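Local coordinates for SnoaL-like domain-containing protein (PDB 3EN8) that is of unknown function but has an NTF2-like, SnoaL-type fold and carries a calcium ion bound at its surface, at residues D22-H27 against N50-R55; I29-A34 against K102-T107; C36-S41 against Q108-P113; G74-T79 against I95-N100. All coordinates share one frame; numbering follows the deposited sequence. Where two conformers were deposited one is given.

Contact 1 of 4, residues D22-H27 against N50-R55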
loop_
_atom_site.group_PDB
_atom_site.type_symbol
_atom_site.label_atom_id
_atom_site.label_comp_id
_atom_site.label_asym_id
_atom_site.label_seq_id
_atom_site.Cartn_x
_atom_site.Cartn_y
_atom_site.Cartn_z
ATOM N N ASP A 22 23.259 1.117 -2.536
ATOM C CA ASP A 22 24.050 0.898 -1.313
ATOM C C ASP A 22 23.329 -0.105 -0.406
ATOM O O ASP A 22 22.613 0.265 0.503
ATOM C CB ASP A 22 24.302 2.214 -0.569
ATOM C CG ASP A 22 25.289 2.056 0.585
ATOM O OD1 ASP A 22 25.530 0.901 1.007
ATOM O OD2 ASP A 22 25.801 3.088 1.091
ATOM N N PHE A 23 23.573 -1.387 -0.657
ATOM C CA PHE A 23 22.741 -2.453 -0.070
ATOM C C PHE A 23 22.960 -2.541 1.423
ATOM O O PHE A 23 22.053 -2.898 2.171
ATOM C CB PHE A 23 23.002 -3.807 -0.727
ATOM C CG PHE A 23 22.733 -3.807 -2.201
ATOM C CD1 PHE A 23 21.446 -3.689 -2.678
ATOM C CD2 PHE A 23 23.763 -3.912 -3.103
ATOM C CE1 PHE A 23 21.202 -3.668 -4.050
ATOM C CE2 PHE A 23 23.515 -3.897 -4.466
ATOM C CZ PHE A 23 22.229 -3.776 -4.923
ATOM N N ASP A 24 24.145 -2.135 1.860
ATOM C CA ASP A 24 24.448 -2.139 3.297
ATOM C C ASP A 24 23.584 -1.075 3.958
ATOM O O ASP A 24 22.881 -1.328 4.932
ATOM C CB ASP A 24 25.928 -1.849 3.589
ATOM C CG ASP A 24 26.808 -3.071 3.464
ATOM O OD1 ASP A 24 26.268 -4.196 3.384
ATOM O OD2 ASP A 24 28.058 -2.896 3.438
ATOM N N ALA A 25 23.642 0.117 3.395
ATOM C CA ALA A 25 22.929 1.265 3.967
ATOM C C ALA A 25 21.433 1.001 3.908
ATOM O O ALA A 25 20.676 1.358 4.811
ATOM C CB ALA A 25 23.288 2.576 3.234
ATOM N N GLU A 26 21.042 0.325 2.842
ATOM C CA GLU A 26 19.640 0.029 2.580
ATOM C C GLU A 26 19.066 -0.897 3.635
ATOM O O GLU A 26 17.858 -0.953 3.816
ATOM C CB GLU A 26 19.449 -0.577 1.195
ATOM C CG GLU A 26 18.011 -0.759 0.799
ATOM C CD GLU A 26 17.841 -1.401 -0.558
ATOM O OE1 GLU A 26 18.847 -1.769 -1.168
ATOM O OE2 GLU A 26 16.688 -1.497 -1.013
ATOM N N HIS A 27 19.935 -1.628 4.334
ATOM C CA HIS A 27 19.426 -2.630 5.268
ATOM C C HIS A 27 19.724 -2.318 6.704
ATOM O O HIS A 27 19.421 -3.084 7.599
ATOM C CB HIS A 27 19.809 -4.037 4.823
ATOM C CG HIS A 27 19.131 -4.414 3.552
ATOM N ND1 HIS A 27 19.627 -4.045 2.321
ATOM C CD2 HIS A 27 17.951 -5.031 3.312
ATOM C CE1 HIS A 27 18.800 -4.461 1.375
ATOM N NE2 HIS A 27 17.773 -5.052 1.948
ATOM N N ASN A 50 19.212 -12.211 4.919
ATOM C CA ASN A 50 18.594 -12.914 3.771
ATOM C C ASN A 50 17.980 -11.889 2.844
ATOM O O ASN A 50 18.105 -11.983 1.629
ATOM C CB ASN A 50 17.541 -13.964 4.190
ATOM C CG ASN A 50 18.160 -15.316 4.513
ATOM O OD1 ASN A 50 19.369 -15.515 4.364
ATOM N ND2 ASN A 50 17.331 -16.249 4.956
ATOM N N LEU A 51 17.344 -10.882 3.450
ATOM C CA LEU A 51 16.653 -9.836 2.685
ATOM C C LEU A 51 17.654 -9.068 1.818
ATOM O O LEU A 51 17.446 -8.847 0.631
ATOM C CB LEU A 51 15.910 -8.867 3.625
ATOM C CG LEU A 51 15.013 -7.843 2.937
ATOM C CD1 LEU A 51 13.937 -8.514 2.073
ATOM C CD2 LEU A 51 14.418 -6.912 4.011
ATOM N N GLN A 52 18.782 -8.740 2.420
ATOM C CA GLN A 52 19.812 -7.964 1.728
ATOM C C GLN A 52 20.436 -8.762 0.585
ATOM O O GLN A 52 20.693 -8.230 -0.506
ATOM C CB GLN A 52 20.900 -7.511 2.684
ATOM C CG GLN A 52 22.059 -6.846 1.977
ATOM C CD GLN A 52 22.997 -6.096 2.907
ATOM O OE1 GLN A 52 22.705 -5.855 4.093
ATOM N NE2 GLN A 52 24.135 -5.721 2.366
ATOM N N ALA A 53 20.696 -10.034 0.854
ATOM C CA ALA A 53 21.386 -10.894 -0.110
ATOM C C ALA A 53 20.476 -11.117 -1.297
ATOM O O ALA A 53 20.898 -11.077 -2.462
ATOM C CB ALA A 53 21.797 -12.237 0.520
ATOM N N LEU A 54 19.199 -11.299 -1.000
ATOM C CA LEU A 54 18.224 -11.589 -2.055
ATOM C C LEU A 54 18.067 -10.355 -2.930
ATOM O O LEU A 54 18.104 -10.445 -4.158
ATOM C CB LEU A 54 16.880 -12.063 -1.489
ATOM C CG LEU A 54 16.873 -13.489 -0.931
ATOM C CD1 LEU A 54 15.540 -13.788 -0.207
ATOM C CD2 LEU A 54 17.174 -14.543 -2.032
ATOM N N ARG A 55 17.957 -9.189 -2.297
ATOM C CA ARG A 55 17.749 -7.944 -3.063
ATOM C C ARG A 55 18.980 -7.606 -3.907
ATOM O O ARG A 55 18.876 -7.091 -5.027
ATOM C CB ARG A 55 17.400 -6.765 -2.154
ATOM C CG ARG A 55 15.931 -6.791 -1.682
ATOM C CD ARG A 55 15.696 -5.776 -0.577
ATOM N NE ARG A 55 14.297 -5.652 -0.205
ATOM C CZ ARG A 55 13.900 -4.956 0.853
ATOM N NH1 ARG A 55 14.799 -4.366 1.602
ATOM N NH2 ARG A 55 12.614 -4.823 1.125
#
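In this NTF2-like fold the short, loosely formed helix 23-26 meets helix 48-57, and H27 and Q52 form the centre of the joint. The imidazole of H27 is laid against the backbone of the longer helix: CA of Q52 stands over the ring centroid at 3.6 Å, 13° from the ring normal, a CH-pi contact. What fixes the ring's rotation is ND1, which donates in the ring plane to F23 O at 2.7 Å. Q52 then runs past the ring and on to the neighbouring helix. With CG anti to the backbone N (chi1 173°) and the chain extended, its amide reaches D24, where NE2 donates to OD1 at 2.8 Å. That hydrogen bond is fairly straight, 162° at the hydrogen, and lies in the amide plane but on the anti side of the carboxylate. The R55 guanidinium forms a salt bridge with E106 and hydrogen bonds with Y30 and Q108. E26 OE2, itself hydrogen-bonded to S18, is 4.3 Å from R55 NH1 and well out of the guanidinium plane, so any attraction is probably electrostatic, with no N-H directed at the oxygen; the directional bond across the contact is Q52 to D24, with H27 adding its ring face.

Contact 2 of 4, residues I29-A34 against K102-T107. With CA (calcium ion), chain B.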
loop_
_atom_site.group_PDB
_atom_site.type_symbol
_atom_site.label_atom_id
_atom_site.label_comp_id
_atom_site.label_asym_id
_atom_site.label_seq_id
_atom_site.Cartn_x
_atom_site.Cartn_y
_atom_site.Cartn_z
ATOM N N ILE A 29 18.256 -0.206 8.450
ATOM C CA ILE A 29 16.988 0.172 9.120
ATOM C C ILE A 29 16.260 -1.016 9.753
ATOM O O ILE A 29 15.344 -0.845 10.549
ATOM C CB ILE A 29 16.019 0.944 8.162
ATOM C CG1 ILE A 29 15.070 1.833 8.976
ATOM C CG2 ILE A 29 15.221 -0.053 7.241
ATOM C CD1 ILE A 29 14.183 2.804 8.099
ATOM N N TYR A 30 16.674 -2.233 9.409
ATOM C CA TYR A 30 15.919 -3.444 9.838
ATOM C C TYR A 30 16.409 -4.036 11.128
ATOM O O TYR A 30 17.595 -4.097 11.407
ATOM C CB TYR A 30 15.926 -4.583 8.787
ATOM C CG TYR A 30 15.341 -4.164 7.480
ATOM C CD1 TYR A 30 13.966 -4.220 7.262
ATOM C CD2 TYR A 30 16.172 -3.697 6.437
ATOM C CE1 TYR A 30 13.408 -3.792 6.062
ATOM C CE2 TYR A 30 15.630 -3.297 5.225
ATOM C CZ TYR A 30 14.256 -3.351 5.030
ATOM O OH TYR A 30 13.681 -2.925 3.857
ATOM N N ASP A 31 15.465 -4.512 11.915
ATOM C CA ASP A 31 15.830 -5.481 12.947
ATOM C C ASP A 31 16.483 -6.687 12.291
ATOM O O ASP A 31 16.163 -7.038 11.173
ATOM C CB ASP A 31 14.598 -5.956 13.698
ATOM C CG ASP A 31 14.942 -6.835 14.867
ATOM O OD1 ASP A 31 15.290 -6.285 15.924
ATOM O OD2 ASP A 31 14.843 -8.072 14.748
ATOM N N ASP A 32 17.334 -7.368 13.044
ATOM C CA ASP A 32 18.003 -8.567 12.523
ATOM C C ASP A 32 17.027 -9.630 12.045
ATOM O O ASP A 32 17.270 -10.323 11.050
ATOM C CB ASP A 32 18.991 -9.147 13.537
ATOM C CG ASP A 32 18.307 -9.825 14.721
ATOM O OD1 ASP A 32 17.236 -9.330 15.152
ATOM O OD2 ASP A 32 18.848 -10.862 15.233
ATOM N N ASP A 33 15.916 -9.737 12.755
ATOM C CA ASP A 33 14.911 -10.753 12.475
ATOM C C ASP A 33 13.716 -10.205 11.685
ATOM O O ASP A 33 12.643 -10.802 11.655
ATOM C CB ASP A 33 14.425 -11.400 13.766
ATOM C CG ASP A 33 15.548 -11.983 14.562
ATOM O OD1 ASP A 33 16.251 -12.839 14.039
ATOM O OD2 ASP A 33 15.745 -11.523 15.680
ATOM N N ALA A 34 13.928 -9.067 11.045
ATOM C CA ALA A 34 12.911 -8.455 10.213
ATOM C C ALA A 34 12.388 -9.480 9.211
ATOM O O ALA A 34 13.135 -10.284 8.659
ATOM C CB ALA A 34 13.473 -7.224 9.419
ATOM N N LYS A 102 13.484 0.267 14.728
ATOM C CA LYS A 102 13.903 -0.621 13.651
ATOM C C LYS A 102 12.700 -1.328 13.020
ATOM O O LYS A 102 11.705 -1.576 13.640
ATOM C CB LYS A 102 14.943 -1.635 14.171
ATOM C CG LYS A 102 16.263 -1.033 14.636
ATOM C CD LYS A 102 17.029 -0.418 13.456
ATOM C CE LYS A 102 18.458 -0.031 13.832
ATOM N NZ LYS A 102 19.135 0.822 12.822
ATOM N N VAL A 103 12.822 -1.617 11.748
ATOM C CA VAL A 103 11.744 -2.300 11.000
ATOM C C VAL A 103 11.686 -3.755 11.402
ATOM O O VAL A 103 12.684 -4.477 11.308
ATOM C CB VAL A 103 11.954 -2.142 9.485
ATOM C CG1 VAL A 103 10.941 -3.001 8.726
ATOM C CG2 VAL A 103 11.812 -0.660 9.087
ATOM N N VAL A 104 10.522 -4.218 11.855
ATOM C CA VAL A 104 10.412 -5.635 12.191
ATOM C C VAL A 104 9.609 -6.408 11.157
ATOM O O VAL A 104 9.694 -7.642 11.073
ATOM C CB VAL A 104 9.827 -5.853 13.602
ATOM C CG1 VAL A 104 10.749 -5.216 14.675
ATOM C CG2 VAL A 104 8.342 -5.342 13.722
ATOM N N HIS A 105 8.786 -5.672 10.424
ATOM C CA HIS A 105 7.930 -6.255 9.372
ATOM C C HIS A 105 7.690 -5.241 8.244
ATOM O O HIS A 105 7.228 -4.130 8.452
ATOM C CB HIS A 105 6.612 -6.744 9.986
ATOM C CG HIS A 105 5.762 -7.608 9.080
ATOM N ND1 HIS A 105 4.632 -8.252 9.544
ATOM C CD2 HIS A 105 5.864 -7.933 7.768
ATOM C CE1 HIS A 105 4.085 -8.952 8.559
ATOM N NE2 HIS A 105 4.801 -8.762 7.463
ATOM N N GLU A 106 8.073 -5.637 7.050
ATOM C CA GLU A 106 7.821 -4.850 5.848
ATOM C C GLU A 106 6.919 -5.675 4.972
ATOM O O GLU A 106 7.090 -6.871 4.897
ATOM C CB GLU A 106 9.134 -4.573 5.107
ATOM C CG GLU A 106 8.942 -3.788 3.804
ATOM C CD GLU A 106 10.258 -3.348 3.159
ATOM O OE1 GLU A 106 11.360 -3.864 3.518
ATOM O OE2 GLU A 106 10.163 -2.473 2.261
ATOM N N THR A 107 5.956 -5.022 4.337
ATOM C CA THR A 107 5.131 -5.649 3.298
ATOM C C THR A 107 5.209 -4.775 2.061
ATOM O O THR A 107 4.908 -3.566 2.109
ATOM C CB THR A 107 3.675 -5.708 3.742
ATOM O OG1 THR A 107 3.604 -6.210 5.071
ATOM C CG2 THR A 107 2.830 -6.599 2.785
HETATM CA CA CA B . 17.866 -12.315 16.504
HETATM O O HOH W 1 12.573 -1.433 1.409
HETATM O O HOH W 2 18.105 -14.271 15.238
#
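Y30 turns its CG beside the backbone N (chi1 -59°), and E106 sends its carboxylate out on an extended chain with CG anti to N (chi1 178°); together these torsions bring phenol and acid into contact. Y30 OH donates to E106 OE1 at 2.5 Å, a short bond made on the syn side and 28° out of the carboxylate plane. Water 1 donates both to Y30 OH and to E106 OE2, closing a small ring of polar atoms, and R55 holds the same pair from helix 48-57. V103 lies alongside Y30, its CG1 3.6 Å from Y30 CD1, while I29 CG2 sits over a ring face. The backbones pair in parallel, Y30 opposite V103: V103 N donates to I29 O at 2.9 Å and D31 N to V103 O at 2.8 Å. Beyond that bridge segment 29-34 leaves in a type I turn, D31 to A34, with D31 OD2 accepting from D33 N at 2.8 Å. The turn presents D32 OD2 and D33 OD2 to calcium, at 2.2 and 2.4 Å, with water 2 as a further ligand. An Asx turn thus shapes the metal-binding corner, while the partner strand turns a corner at V104, and V104 and H105 both face E97: a classic beta bulge in the curved sheet of an NTF2-like fold.

Contact 3 of 4, residues C36-S41 against Q108-P113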
loop_
_atom_site.group_PDB
_atom_site.type_symbol
_atom_site.label_atom_id
_atom_site.label_comp_id
_atom_site.label_asym_id
_atom_site.label_seq_id
_atom_site.Cartn_x
_atom_site.Cartn_y
_atom_site.Cartn_z
ATOM N N CYS A 36 9.981 -9.696 5.587
ATOM C CA CYS A 36 9.511 -8.969 4.422
ATOM C C CYS A 36 8.621 -9.871 3.592
ATOM O O CYS A 36 9.043 -10.922 3.137
ATOM C CB CYS A 36 10.665 -8.451 3.573
ATOM S SG CYS A 36 10.106 -7.313 2.270
ATOM N N ASP A 37 7.389 -9.416 3.426
ATOM C CA ASP A 37 6.319 -10.155 2.716
ATOM C C ASP A 37 5.986 -9.527 1.371
ATOM O O ASP A 37 5.889 -8.303 1.232
ATOM C CB ASP A 37 5.035 -10.123 3.540
ATOM C CG ASP A 37 5.119 -10.899 4.830
ATOM O OD1 ASP A 37 6.068 -11.695 5.015
ATOM O OD2 ASP A 37 4.207 -10.703 5.681
ATOM N N TYR A 38 5.794 -10.399 0.391
ATOM C CA TYR A 38 5.223 -10.056 -0.886
ATOM C C TYR A 38 3.867 -10.754 -1.019
ATOM O O TYR A 38 3.803 -11.905 -1.491
ATOM C CB TYR A 38 6.128 -10.525 -2.049
ATOM C CG TYR A 38 7.580 -10.096 -1.980
ATOM C CD1 TYR A 38 7.948 -8.834 -1.500
ATOM C CD2 TYR A 38 8.583 -10.925 -2.439
ATOM C CE1 TYR A 38 9.260 -8.435 -1.464
ATOM C CE2 TYR A 38 9.909 -10.531 -2.409
ATOM C CZ TYR A 38 10.246 -9.284 -1.914
ATOM O OH TYR A 38 11.561 -8.887 -1.897
ATOM N N PRO A 39 2.774 -10.063 -0.631
ATOM C CA PRO A 39 1.488 -10.783 -0.637
ATOM C C PRO A 39 1.080 -11.237 -2.025
ATOM O O PRO A 39 0.333 -12.187 -2.166
ATOM C CB PRO A 39 0.521 -9.751 -0.023
ATOM C CG PRO A 39 1.387 -9.017 0.957
ATOM C CD PRO A 39 2.711 -8.847 0.197
ATOM N N GLN A 40 1.602 -10.589 -3.052
ATOM C CA GLN A 40 1.175 -10.901 -4.429
ATOM C C GLN A 40 1.587 -12.307 -4.814
ATOM O O GLN A 40 0.974 -12.967 -5.681
ATOM C CB GLN A 40 1.752 -9.920 -5.448
ATOM C CG GLN A 40 1.121 -8.546 -5.420
ATOM C CD GLN A 40 2.006 -7.519 -6.109
ATOM O OE1 GLN A 40 2.844 -6.839 -5.480
ATOM N NE2 GLN A 40 1.844 -7.414 -7.401
ATOM N N SER A 41 2.658 -12.769 -4.170
ATOM C CA SER A 41 3.235 -14.098 -4.444
ATOM C C SER A 41 3.185 -15.069 -3.262
ATOM O O SER A 41 3.475 -16.246 -3.415
ATOM C CB SER A 41 4.689 -13.948 -4.908
ATOM O OG SER A 41 5.462 -13.467 -3.811
ATOM N N GLN A 108 5.575 -5.391 0.958
ATOM C CA GLN A 108 5.693 -4.689 -0.298
ATOM C C GLN A 108 4.719 -5.186 -1.375
ATOM O O GLN A 108 4.460 -6.375 -1.522
ATOM C CB GLN A 108 7.123 -4.776 -0.827
ATOM C CG GLN A 108 8.157 -3.891 -0.135
ATOM C CD GLN A 108 9.580 -4.142 -0.678
ATOM O OE1 GLN A 108 10.119 -5.231 -0.545
ATOM N NE2 GLN A 108 10.197 -3.108 -1.252
ATOM N N TYR A 109 4.208 -4.209 -2.108
ATOM C CA TYR A 109 3.407 -4.420 -3.308
ATOM C C TYR A 109 4.022 -3.676 -4.508
ATOM O O TYR A 109 4.456 -2.535 -4.399
ATOM C CB TYR A 109 2.028 -3.842 -3.088
ATOM C CG TYR A 109 1.183 -4.619 -2.109
ATOM C CD1 TYR A 109 1.248 -4.375 -0.772
ATOM C CD2 TYR A 109 0.345 -5.650 -2.555
ATOM C CE1 TYR A 109 0.467 -5.090 0.138
ATOM C CE2 TYR A 109 -0.460 -6.345 -1.667
ATOM C CZ TYR A 109 -0.388 -6.076 -0.341
ATOM O OH TYR A 109 -1.159 -6.793 0.506
ATOM N N PHE A 110 3.939 -4.315 -5.641
ATOM C CA PHE A 110 4.539 -3.841 -6.883
ATOM C C PHE A 110 3.476 -3.853 -7.943
ATOM O O PHE A 110 3.012 -4.910 -8.345
ATOM C CB PHE A 110 5.702 -4.749 -7.296
ATOM C CG PHE A 110 6.726 -4.968 -6.208
ATOM C CD1 PHE A 110 7.782 -4.085 -6.055
ATOM C CD2 PHE A 110 6.632 -6.064 -5.340
ATOM C CE1 PHE A 110 8.737 -4.287 -5.065
ATOM C CE2 PHE A 110 7.595 -6.256 -4.326
ATOM C CZ PHE A 110 8.625 -5.370 -4.205
ATOM N N SER A 111 3.039 -2.661 -8.326
ATOM C CA SER A 111 1.888 -2.514 -9.203
ATOM C C SER A 111 2.264 -1.851 -10.531
ATOM O O SER A 111 3.231 -1.087 -10.628
ATOM C CB SER A 111 0.751 -1.776 -8.467
ATOM O OG SER A 111 0.953 -0.400 -8.426
ATOM N N ASP A 112 1.494 -2.192 -11.557
ATOM C CA ASP A 112 1.677 -1.610 -12.887
ATOM C C ASP A 112 0.907 -0.301 -13.065
ATOM O O ASP A 112 -0.153 -0.109 -12.447
ATOM C CB ASP A 112 1.209 -2.578 -13.973
ATOM C CG ASP A 112 2.066 -3.806 -14.057
ATOM O OD1 ASP A 112 3.276 -3.676 -14.299
ATOM O OD2 ASP A 112 1.515 -4.904 -13.893
ATOM N N PRO A 113 1.421 0.603 -13.916
ATOM C CA PRO A 113 0.592 1.702 -14.388
ATOM C C PRO A 113 -0.625 1.147 -15.081
ATOM O O PRO A 113 -0.574 0.034 -15.641
ATOM C CB PRO A 113 1.481 2.397 -15.441
ATOM C CG PRO A 113 2.819 1.886 -15.221
ATOM C CD PRO A 113 2.655 0.505 -14.713
HETATM O O HOH W 3 12.059 -6.375 -1.941
HETATM O O HOH W 4 3.500 -8.369 -3.095
#
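Q108 leads the segment 108-113, donating its backbone N to D37 O at 2.9 Å, nearly straight at 170°. Its side chain runs alongside Y38, and OE1 comes to the ring edge in plane, 3.4 Å from Y38 CE1. Water 3 links that oxygen to Y38 OH, while R55 also donates to it and Y81 binds the NE2 end. Water 4 donates to Q108 O and Q40 OE1 and accepts from Q40 N. Next, Y109 receives the pyrrolidine of P39 across its ring, with P39 CG 3.7 Å from Y109 CZ; the phenol hydroxyl is hydrogen-bonded to E80 of the second subunit. F110 is held through its own backbone, both polar atoms gripped by the Q40 amide: N donates to Q40 OE1 at 2.8 Å, and O accepts from Q40 NE2 at 2.9 Å. NE2 is also hydrogen-bonded to D112 O of the second subunit. The F110 ring makes an offset edge-to-face pair with Y38, its edge toward the Y38 face, planes 72° apart. The short axes of 36-38 and 108-111 run 34° apart, 6.3 Å at closest approach, so these parallel neighbours splay, and Q40 carries the pairing onward at the dimer interface of this NTF2-like sheet.

Contact 4 of 4, residues G74-T79 against I95-N100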
loop_
_atom_site.group_PDB
_atom_site.type_symbol
_atom_site.label_atom_id
_atom_site.label_comp_id
_atom_site.label_asym_id
_atom_site.label_seq_id
_atom_site.Cartn_x
_atom_site.Cartn_y
_atom_site.Cartn_z
ATOM N N GLY A 74 3.348 7.084 14.636
ATOM C CA GLY A 74 3.897 6.140 15.606
ATOM C C GLY A 74 4.858 5.164 14.959
ATOM O O GLY A 74 5.899 5.571 14.402
ATOM N N ASN A 75 4.488 3.873 14.988
ATOM C CA ASN A 75 5.395 2.840 14.505
ATOM C C ASN A 75 4.927 2.300 13.149
ATOM O O ASN A 75 5.531 1.387 12.623
ATOM C CB ASN A 75 5.543 1.696 15.499
ATOM C CG ASN A 75 6.521 2.005 16.611
ATOM O OD1 ASN A 75 7.534 2.680 16.398
ATOM N ND2 ASN A 75 6.234 1.493 17.808
ATOM N N LEU A 76 3.910 2.939 12.573
ATOM C CA LEU A 76 3.383 2.527 11.257
ATOM C C LEU A 76 3.759 3.511 10.170
ATOM O O LEU A 76 3.381 4.692 10.232
ATOM C CB LEU A 76 1.864 2.378 11.314
ATOM C CG LEU A 76 1.155 1.874 10.044
ATOM C CD1 LEU A 76 1.668 0.453 9.679
ATOM C CD2 LEU A 76 -0.350 1.852 10.275
ATOM N N TRP A 77 4.416 2.983 9.139
ATOM C CA TRP A 77 4.975 3.800 8.069
ATOM C C TRP A 77 4.634 3.216 6.699
ATOM O O TRP A 77 4.611 2.012 6.484
ATOM C CB TRP A 77 6.483 3.974 8.277
ATOM C CG TRP A 77 6.672 4.836 9.511
ATOM C CD1 TRP A 77 6.594 4.431 10.802
ATOM C CD2 TRP A 77 6.826 6.251 9.538
ATOM N NE1 TRP A 77 6.688 5.517 11.656
ATOM C CE2 TRP A 77 6.814 6.649 10.889
ATOM C CE3 TRP A 77 6.958 7.237 8.543
ATOM C CZ2 TRP A 77 6.974 7.970 11.259
ATOM C CZ3 TRP A 77 7.076 8.517 8.913
ATOM C CH2 TRP A 77 7.080 8.888 10.270
ATOM N N ILE A 78 4.333 4.115 5.786
ATOM C CA ILE A 78 4.048 3.702 4.426
ATOM C C ILE A 78 4.619 4.634 3.375
ATOM O O ILE A 78 4.381 5.839 3.347
ATOM C CB ILE A 78 2.549 3.424 4.206
ATOM C CG1 ILE A 78 2.363 2.782 2.831
ATOM C CG2 ILE A 78 1.668 4.680 4.402
ATOM C CD1 ILE A 78 0.946 2.283 2.603
ATOM N N THR A 79 5.394 4.010 2.517
ATOM C CA THR A 79 6.128 4.710 1.469
ATOM C C THR A 79 5.566 4.263 0.136
ATOM O O THR A 79 5.456 3.067 -0.161
ATOM C CB THR A 79 7.669 4.469 1.519
ATOM O OG1 THR A 79 8.210 4.865 2.771
ATOM C CG2 THR A 79 8.365 5.232 0.362
ATOM N N ILE A 95 5.002 -0.982 3.252
ATOM C CA ILE A 95 4.349 -0.797 4.549
ATOM C C ILE A 95 5.312 -1.293 5.601
ATOM O O ILE A 95 5.675 -2.480 5.586
ATOM C CB ILE A 95 3.012 -1.589 4.651
ATOM C CG1 ILE A 95 2.076 -1.310 3.505
ATOM C CG2 ILE A 95 2.373 -1.362 6.039
ATOM C CD1 ILE A 95 1.056 -2.454 3.298
HETATM N N MSE A 96 5.753 -0.415 6.501
HETATM C CA MSE A 96 6.747 -0.822 7.503
HETATM C C MSE A 96 6.252 -0.650 8.916
HETATM O O MSE A 96 5.713 0.377 9.290
HETATM C CB MSE A 96 8.073 -0.078 7.349
HETATM C CG MSE A 96 8.881 -0.495 6.106
HETATM SE SE MSE A 96 10.293 0.803 5.830
HETATM C CE MSE A 96 11.266 -0.172 4.488
ATOM N N GLU A 97 6.487 -1.696 9.684
ATOM C CA GLU A 97 6.227 -1.675 11.140
ATOM C C GLU A 97 7.533 -1.671 11.892
ATOM O O GLU A 97 8.411 -2.537 11.707
ATOM C CB GLU A 97 5.424 -2.885 11.520
ATOM C CG GLU A 97 4.143 -3.018 10.778
ATOM C CD GLU A 97 3.648 -4.434 10.785
ATOM O OE1 GLU A 97 3.344 -4.951 11.874
ATOM O OE2 GLU A 97 3.586 -5.030 9.698
ATOM N N PHE A 98 7.623 -0.673 12.762
ATOM C CA PHE A 98 8.772 -0.381 13.584
ATOM C C PHE A 98 8.574 -0.802 15.039
ATOM O O PHE A 98 7.470 -0.793 15.604
ATOM C CB PHE A 98 9.102 1.152 13.571
ATOM C CG PHE A 98 9.767 1.646 12.297
ATOM C CD1 PHE A 98 9.044 1.805 11.126
ATOM C CD2 PHE A 98 11.113 1.946 12.284
ATOM C CE1 PHE A 98 9.650 2.239 9.988
ATOM C CE2 PHE A 98 11.740 2.376 11.116
ATOM C CZ PHE A 98 10.993 2.543 9.977
ATOM N N ARG A 99 9.687 -1.193 15.611
ATOM C CA ARG A 99 9.812 -1.370 17.065
ATOM C C ARG A 99 11.201 -0.975 17.494
ATOM O O ARG A 99 12.206 -1.415 16.945
ATOM C CB ARG A 99 9.541 -2.808 17.487
ATOM C CG ARG A 99 8.236 -3.389 16.950
ATOM N N ASN A 100 11.229 -0.103 18.479
ATOM C CA ASN A 100 12.467 0.431 19.001
ATOM C C ASN A 100 13.356 0.944 17.890
ATOM O O ASN A 100 14.577 0.790 17.897
ATOM C CB ASN A 100 13.176 -0.629 19.815
ATOM C CG ASN A 100 12.341 -1.099 20.999
ATOM O OD1 ASN A 100 12.215 -2.294 21.242
ATOM N ND2 ASN A 100 11.733 -0.154 21.712
HETATM O O HOH W 5 8.674 0.662 19.817
#
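W77 and F98 cross at about a right angle on one side of the antiparallel hairpin formed by strands 76-85 and 88-99. Their planes stand 73° apart, an oblique pairing in which W77 CD1 comes within 3.6 Å of F98 CD1. Both have CG beside the backbone N (chi1 -68° for W77), which brings the indole's pyrrole side up to the phenyl. M96, a selenomethionine, shares this side, which is covered by helix 3-20 through I7, L11 and H14. The other side carries L76, I78, I95 and E97. There L76 lies alongside I95, and I78 CD1 meets I95 CG1 at 3.9 Å, each pair pointing the same way; the second subunit packs against this layer with I78 and Q71, and its R69 forms a salt bridge with E97. The register follows from the backbone: W77 and M96 form a hydrogen-bonded pair, M96 N donating to W77 O at 2.7 Å and W77 N to M96 O at 2.9 Å, flanked by the non-hydrogen-bonded pairs L76-E97 and I78-I95. One further bond, F98 N to N75 O at 2.9 Å, prolongs the ladder to the loop. The sheet therefore has a helix-covered face and a subunit-covered face. The indole is also tied to the start of its own segment, where W77 NE1 donates to G74 O at 2.9 Å from above the carbonyl plane.

Contacts 3 and 4 lie in one mixed sheet whose neighbouring strands run 34-38, 102-111, 88-99 and 76-85; contact 2 joins it through strand 102-111, while contact 1 joins the helices beside it. Contacts 2 and 4 have centres about 9 Å apart and meet through V104 and H105 against E97; the centres of contacts 1 and 3 are about 18 Å apart, yet R55 still links to Q108. Along the chain, contact 4 is nested inside the loops closed by contacts 2 and 3, whereas contacts 1, 2 and 3 interlock because their segments alternate. R55 ties helix 48-57 to strand 102-111 and Y30. The second subunit touches all four, contact 1 through its W119 on L54.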